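Local coordinates for protein succinylglutamate desuccinylase (Vibrio parahaemolyticus, PDB 2BCO) that probably hydrolyses N-succinylglutamate to succinate and glutamate, the last step of arginine breakdown by the succinyltransferase pathway, as a zinc-dependent enzyme of the AspA/AstE family, at residues 105-117 and 123-135. Sequence-based numbering, arbitrary orientation.
Sequences TRFLEENLNRLFD and PTKELAIADTLKL
Leu112 and Glu126 bring the backbones closest, CA to CA 5.2 Å, where the largely irregular segment 105-117, with a brief 3-10 turn, runs past the first turns of helix 125-141. Thr124 is the N-cap: its OG1 accepts from Leu127 N at 3.0 Å. Lys125 N, in the first turn, donates instead to Glu109 OE2 at 2.9 Å, approaching from above the carboxylate plane, so a loop side chain also takes up an amide of the helix's first turn.

The buried Glu126 carboxylate reaches back among the loop amides. A bend at chi2 (78°) turns it there: OE1 takes Glu109 N and, at 2.8 Å, Glu110 N, both from one face of its plane, while OE2 accepts from Leu108 N at 2.9 Å and is also hydrogen-bonded to His97 NE2. Four donors thus fix its rotation and probably favour the charged form.

In this zinc-hydrolase catalytic domain the loop borders the metal site: Asn111 OD1 closes an Asx turn with Asn113 N and is hydrogen-bonded to NE2 of the zinc ligand His63, and the Leu112 side chain lies about 5 Å from that of His63.

Farther along, Leu115 CD1 packs on Glu126 CB at 3.5 Å, and Leu112 CD2 meets Ala130 CB. The latter methyl also sits over one face of the Phe116 ring, 25° off its normal, a CH-pi contact; Leu133 CD1 and Lys134 CG lie at the edge, and Phe203 stacks on the ring. Extended Lys134 passes that edge to a water, 2.6 Å from NZ, which donates to Leu115 O and Asp117 O. Another water joins Glu110 OE1 to Thr124 OG1.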
loop_
_atom_site.group_PDB
_atom_site.type_symbol
_atom_site.label_atom_id
_atom_site.label_comp_id
_atom_site.label_asym_id
_atom_site.label_seq_id
_atom_site.Cartn_x
_atom_site.Cartn_y
_atom_site.Cartn_z
ATOM N N THR A 105 -16.891 -1.946 -5.515
ATOM C CA THR A 105 -16.958 -1.688 -4.081
ATOM C C THR A 105 -15.608 -1.915 -3.420
ATOM O O THR A 105 -14.691 -2.447 -4.034
ATOM C CB THR A 105 -17.987 -2.606 -3.367
ATOM O OG1 THR A 105 -17.547 -3.969 -3.437
ATOM C CG2 THR A 105 -19.362 -2.477 -4.009
ATOM N N ARG A 106 -15.514 -1.521 -2.156
ATOM C CA ARG A 106 -14.294 -1.659 -1.380
ATOM C C ARG A 106 -14.014 -3.142 -1.172
ATOM O O ARG A 106 -12.880 -3.614 -1.341
ATOM C CB ARG A 106 -14.458 -0.948 -0.033
ATOM C CG ARG A 106 -13.151 -0.635 0.639
ATOM C CD ARG A 106 -13.323 0.115 1.956
ATOM N NE ARG A 106 -12.051 0.713 2.347
ATOM C CZ ARG A 106 -11.699 0.994 3.596
ATOM N NH1 ARG A 106 -12.527 0.736 4.600
ATOM N NH2 ARG A 106 -10.508 1.526 3.842
ATOM N N PHE A 107 -15.064 -3.869 -0.818
ATOM C CA PHE A 107 -14.984 -5.302 -0.587
ATOM C C PHE A 107 -16.355 -5.934 -0.817
ATOM O O PHE A 107 -17.335 -5.230 -1.080
ATOM C CB PHE A 107 -14.505 -5.572 0.837
ATOM C CG PHE A 107 -15.358 -4.929 1.906
ATOM C CD1 PHE A 107 -16.605 -5.454 2.240
ATOM C CD2 PHE A 107 -14.896 -3.819 2.603
ATOM C CE1 PHE A 107 -17.382 -4.882 3.265
ATOM C CE2 PHE A 107 -15.656 -3.236 3.629
ATOM C CZ PHE A 107 -16.901 -3.770 3.961
ATOM N N LEU A 108 -16.428 -7.258 -0.731
ATOM C CA LEU A 108 -17.693 -7.946 -0.937
ATOM C C LEU A 108 -18.302 -8.313 0.407
ATOM O O LEU A 108 -19.431 -7.925 0.711
ATOM C CB LEU A 108 -17.479 -9.191 -1.787
ATOM C CG LEU A 108 -16.904 -8.903 -3.180
ATOM C CD1 LEU A 108 -16.740 -10.211 -3.929
ATOM C CD2 LEU A 108 -17.826 -7.959 -3.955
ATOM N N GLU A 109 -17.557 -9.054 1.218
ATOM C CA GLU A 109 -18.060 -9.421 2.525
ATOM C C GLU A 109 -17.317 -8.691 3.644
ATOM O O GLU A 109 -17.946 -8.118 4.528
ATOM C CB GLU A 109 -17.996 -10.940 2.694
ATOM C CG GLU A 109 -18.895 -11.656 1.692
ATOM C CD GLU A 109 -18.798 -13.171 1.743
ATOM O OE1 GLU A 109 -19.530 -13.822 0.965
ATOM O OE2 GLU A 109 -17.998 -13.709 2.543
ATOM N N GLU A 110 -15.989 -8.677 3.595
ATOM C CA GLU A 110 -15.213 -8.005 4.638
ATOM C C GLU A 110 -13.945 -7.338 4.080
ATOM O O GLU A 110 -13.396 -7.786 3.081
ATOM C CB GLU A 110 -14.830 -9.021 5.712
ATOM C CG GLU A 110 -14.779 -8.455 7.110
ATOM C CD GLU A 110 -14.100 -9.393 8.084
ATOM O OE1 GLU A 110 -14.339 -10.608 7.977
ATOM O OE2 GLU A 110 -13.335 -8.918 8.955
ATOM N N ASN A 111 -13.495 -6.270 4.732
ATOM C CA ASN A 111 -12.293 -5.531 4.324
ATOM C C ASN A 111 -11.111 -6.499 4.239
ATOM O O ASN A 111 -10.639 -7.000 5.253
ATOM C CB ASN A 111 -11.980 -4.441 5.357
ATOM C CG ASN A 111 -10.811 -3.532 4.949
ATOM O OD1 ASN A 111 -10.018 -3.850 4.064
ATOM N ND2 ASN A 111 -10.707 -2.401 5.613
ATOM N N LEU A 112 -10.623 -6.742 3.032
ATOM C CA LEU A 112 -9.520 -7.672 2.836
ATOM C C LEU A 112 -8.260 -7.273 3.629
ATOM O O LEU A 112 -7.503 -8.128 4.091
ATOM C CB LEU A 112 -9.187 -7.752 1.339
ATOM C CG LEU A 112 -8.560 -9.014 0.747
ATOM C CD1 LEU A 112 -8.083 -8.717 -0.673
ATOM C CD2 LEU A 112 -7.406 -9.484 1.585
ATOM N N ASN A 113 -8.046 -5.977 3.810
ATOM C CA ASN A 113 -6.849 -5.520 4.493
ATOM C C ASN A 113 -6.879 -5.510 6.020
ATOM O O ASN A 113 -6.130 -4.772 6.655
ATOM C CB ASN A 113 -6.447 -4.152 3.947
ATOM C CG ASN A 113 -4.954 -4.019 3.784
ATOM O OD1 ASN A 113 -4.262 -5.000 3.501
ATOM N ND2 ASN A 113 -4.450 -2.812 3.944
ATOM N N ARG A 114 -7.731 -6.350 6.597
ATOM C CA ARG A 114 -7.838 -6.498 8.042
ATOM C C ARG A 114 -7.720 -7.983 8.378
ATOM O O ARG A 114 -7.805 -8.381 9.534
ATOM C CB ARG A 114 -9.188 -5.977 8.537
ATOM C CG ARG A 114 -9.193 -4.494 8.868
ATOM C CD ARG A 114 -10.612 -3.952 9.032
ATOM N NE ARG A 114 -10.622 -2.495 9.172
ATOM C CZ ARG A 114 -11.693 -1.727 8.987
ATOM N NH1 ARG A 114 -12.856 -2.267 8.649
ATOM N NH2 ARG A 114 -11.600 -0.411 9.133
ATOM N N LEU A 115 -7.492 -8.792 7.352
ATOM C CA LEU A 115 -7.443 -10.241 7.503
ATOM C C LEU A 115 -6.091 -10.930 7.475
ATOM O O LEU A 115 -6.036 -12.145 7.317
ATOM C CB LEU A 115 -8.330 -10.868 6.428
ATOM C CG LEU A 115 -9.745 -10.286 6.363
ATOM C CD1 LEU A 115 -10.526 -10.935 5.235
ATOM C CD2 LEU A 115 -10.437 -10.519 7.701
ATOM N N PHE A 116 -5.005 -10.184 7.636
ATOM C CA PHE A 116 -3.684 -10.796 7.613
ATOM C C PHE A 116 -3.067 -11.057 8.984
ATOM O O PHE A 116 -1.998 -11.655 9.058
ATOM C CB PHE A 116 -2.725 -9.955 6.768
ATOM C CG PHE A 116 -3.047 -9.973 5.305
ATOM C CD1 PHE A 116 -2.679 -11.057 4.511
ATOM C CD2 PHE A 116 -3.778 -8.932 4.728
ATOM C CE1 PHE A 116 -3.027 -11.104 3.161
ATOM C CE2 PHE A 116 -4.131 -8.970 3.383
ATOM C CZ PHE A 116 -3.759 -10.060 2.594
ATOM N N ASP A 117 -3.716 -10.617 10.061
ATOM C CA ASP A 117 -3.170 -10.857 11.400
ATOM C C ASP A 117 -3.568 -12.224 11.963
ATOM O O ASP A 117 -4.391 -12.933 11.385
ATOM C CB ASP A 117 -3.572 -9.742 12.382
ATOM C CG ASP A 117 -5.073 -9.660 12.616
ATOM O OD1 ASP A 117 -5.483 -8.839 13.462
ATOM O OD2 ASP A 117 -5.845 -10.394 11.960
ATOM N N PRO A 123 -15.331 -17.145 8.299
ATOM C CA PRO A 123 -15.075 -17.473 6.893
ATOM C C PRO A 123 -15.735 -16.451 5.961
ATOM O O PRO A 123 -16.935 -16.206 6.076
ATOM C CB PRO A 123 -15.704 -18.861 6.735
ATOM C CG PRO A 123 -15.744 -19.403 8.144
ATOM C CD PRO A 123 -16.124 -18.200 8.952
ATOM N N THR A 124 -14.957 -15.850 5.061
ATOM C CA THR A 124 -15.485 -14.870 4.099
ATOM C C THR A 124 -14.748 -15.024 2.780
ATOM O O THR A 124 -13.710 -15.674 2.727
ATOM C CB THR A 124 -15.302 -13.395 4.581
ATOM O OG1 THR A 124 -13.903 -13.084 4.704
ATOM C CG2 THR A 124 -16.015 -13.173 5.913
ATOM N N LYS A 125 -15.273 -14.438 1.709
ATOM C CA LYS A 125 -14.583 -14.527 0.422
ATOM C C LYS A 125 -13.189 -13.918 0.580
ATOM O O LYS A 125 -12.205 -14.442 0.062
ATOM C CB LYS A 125 -15.336 -13.758 -0.667
ATOM C CG LYS A 125 -16.661 -14.348 -1.071
ATOM C CD LYS A 125 -17.227 -13.630 -2.297
ATOM C CE LYS A 125 -18.622 -14.141 -2.653
ATOM N NZ LYS A 125 -18.639 -15.621 -2.843
ATOM N N GLU A 126 -13.104 -12.809 1.304
ATOM C CA GLU A 126 -11.820 -12.147 1.497
ATOM C C GLU A 126 -10.824 -12.955 2.346
ATOM O O GLU A 126 -9.609 -12.862 2.144
ATOM C CB GLU A 126 -12.046 -10.755 2.093
ATOM C CG GLU A 126 -12.613 -9.726 1.100
ATOM C CD GLU A 126 -14.125 -9.851 0.841
ATOM O OE1 GLU A 126 -14.855 -10.380 1.707
ATOM O OE2 GLU A 126 -14.586 -9.391 -0.228
ATOM N N LEU A 127 -11.330 -13.768 3.274
ATOM C CA LEU A 127 -10.447 -14.567 4.118
ATOM C C LEU A 127 -9.659 -15.543 3.246
ATOM O O LEU A 127 -8.430 -15.651 3.358
ATOM C CB LEU A 127 -11.249 -15.353 5.166
ATOM C CG LEU A 127 -10.642 -15.503 6.572
ATOM C CD1 LEU A 127 -11.143 -16.801 7.211
ATOM C CD2 LEU A 127 -9.130 -15.518 6.511
ATOM N N ALA A 128 -10.382 -16.250 2.385
ATOM C CA ALA A 128 -9.783 -17.218 1.477
ATOM C C ALA A 128 -8.770 -16.535 0.563
ATOM O O ALA A 128 -7.729 -17.110 0.244
ATOM C CB ALA A 128 -10.865 -17.899 0.643
ATOM N N ILE A 129 -9.085 -15.311 0.144
ATOM C CA ILE A 129 -8.194 -14.545 -0.716
ATOM C C ILE A 129 -6.914 -14.236 0.069
ATOM O O ILE A 129 -5.808 -14.496 -0.398
ATOM C CB ILE A 129 -8.831 -13.191 -1.153
ATOM C CG1 ILE A 129 -10.157 -13.430 -1.878
ATOM C CG2 ILE A 129 -7.873 -12.437 -2.060
ATOM C CD1 ILE A 129 -10.033 -14.244 -3.132
ATOM N N ALA A 130 -7.078 -13.672 1.262
ATOM C CA ALA A 130 -5.936 -13.335 2.101
ATOM C C ALA A 130 -5.075 -14.588 2.298
ATOM O O ALA A 130 -3.841 -14.523 2.266
ATOM C CB ALA A 130 -6.417 -12.796 3.448
ATOM N N ASP A 131 -5.739 -15.728 2.497
ATOM C CA ASP A 131 -5.047 -16.992 2.686
ATOM C C ASP A 131 -4.160 -17.270 1.465
ATOM O O ASP A 131 -3.010 -17.694 1.606
ATOM C CB ASP A 131 -6.066 -18.122 2.885
ATOM C CG ASP A 131 -6.266 -18.491 4.355
ATOM O OD1 ASP A 131 -6.561 -17.608 5.183
ATOM O OD2 ASP A 131 -6.125 -19.687 4.683
ATOM N N THR A 132 -4.696 -17.023 0.272
ATOM C CA THR A 132 -3.929 -17.224 -0.955
ATOM C C THR A 132 -2.796 -16.198 -1.090
ATOM O O THR A 132 -1.712 -16.529 -1.562
ATOM C CB THR A 132 -4.816 -17.109 -2.219
ATOM O OG1 THR A 132 -5.795 -18.157 -2.215
ATOM C CG2 THR A 132 -3.963 -17.219 -3.483
ATOM N N LEU A 133 -3.045 -14.957 -0.681
ATOM C CA LEU A 133 -2.022 -13.921 -0.786
ATOM C C LEU A 133 -0.804 -14.227 0.090
ATOM O O LEU A 133 0.337 -13.967 -0.306
ATOM C CB LEU A 133 -2.615 -12.550 -0.435
ATOM C CG LEU A 133 -3.700 -12.073 -1.421
ATOM C CD1 LEU A 133 -4.361 -10.802 -0.916
ATOM C CD2 LEU A 133 -3.085 -11.839 -2.798
ATOM N N LYS A 134 -1.041 -14.793 1.269
ATOM C CA LYS A 134 0.063 -15.134 2.160
ATOM C C LYS A 134 0.953 -16.171 1.485
ATOM O O LYS A 134 2.167 -16.178 1.685
ATOM C CB LYS A 134 -0.448 -15.696 3.489
ATOM C CG LYS A 134 -1.402 -14.798 4.245
ATOM C CD LYS A 134 -1.766 -15.432 5.574
ATOM C CE LYS A 134 -2.719 -14.560 6.364
ATOM N NZ LYS A 134 -3.078 -15.190 7.672
ATOM N N LEU A 135 0.335 -17.046 0.695
ATOM C CA LEU A 135 1.056 -18.090 -0.035
ATOM C C LEU A 135 1.930 -17.482 -1.140
ATOM O O LEU A 135 3.079 -17.876 -1.321
ATOM C CB LEU A 135 0.056 -19.078 -0.649
ATOM C CG LEU A 135 -0.310 -20.373 0.084
ATOM C CD1 LEU A 135 -0.189 -20.211 1.583
ATOM C CD2 LEU A 135 -1.728 -20.791 -0.318
HETATM O O HOH W 1 -13.276 -12.885 7.408
HETATM O O HOH W 2 -4.995 -14.146 9.051
#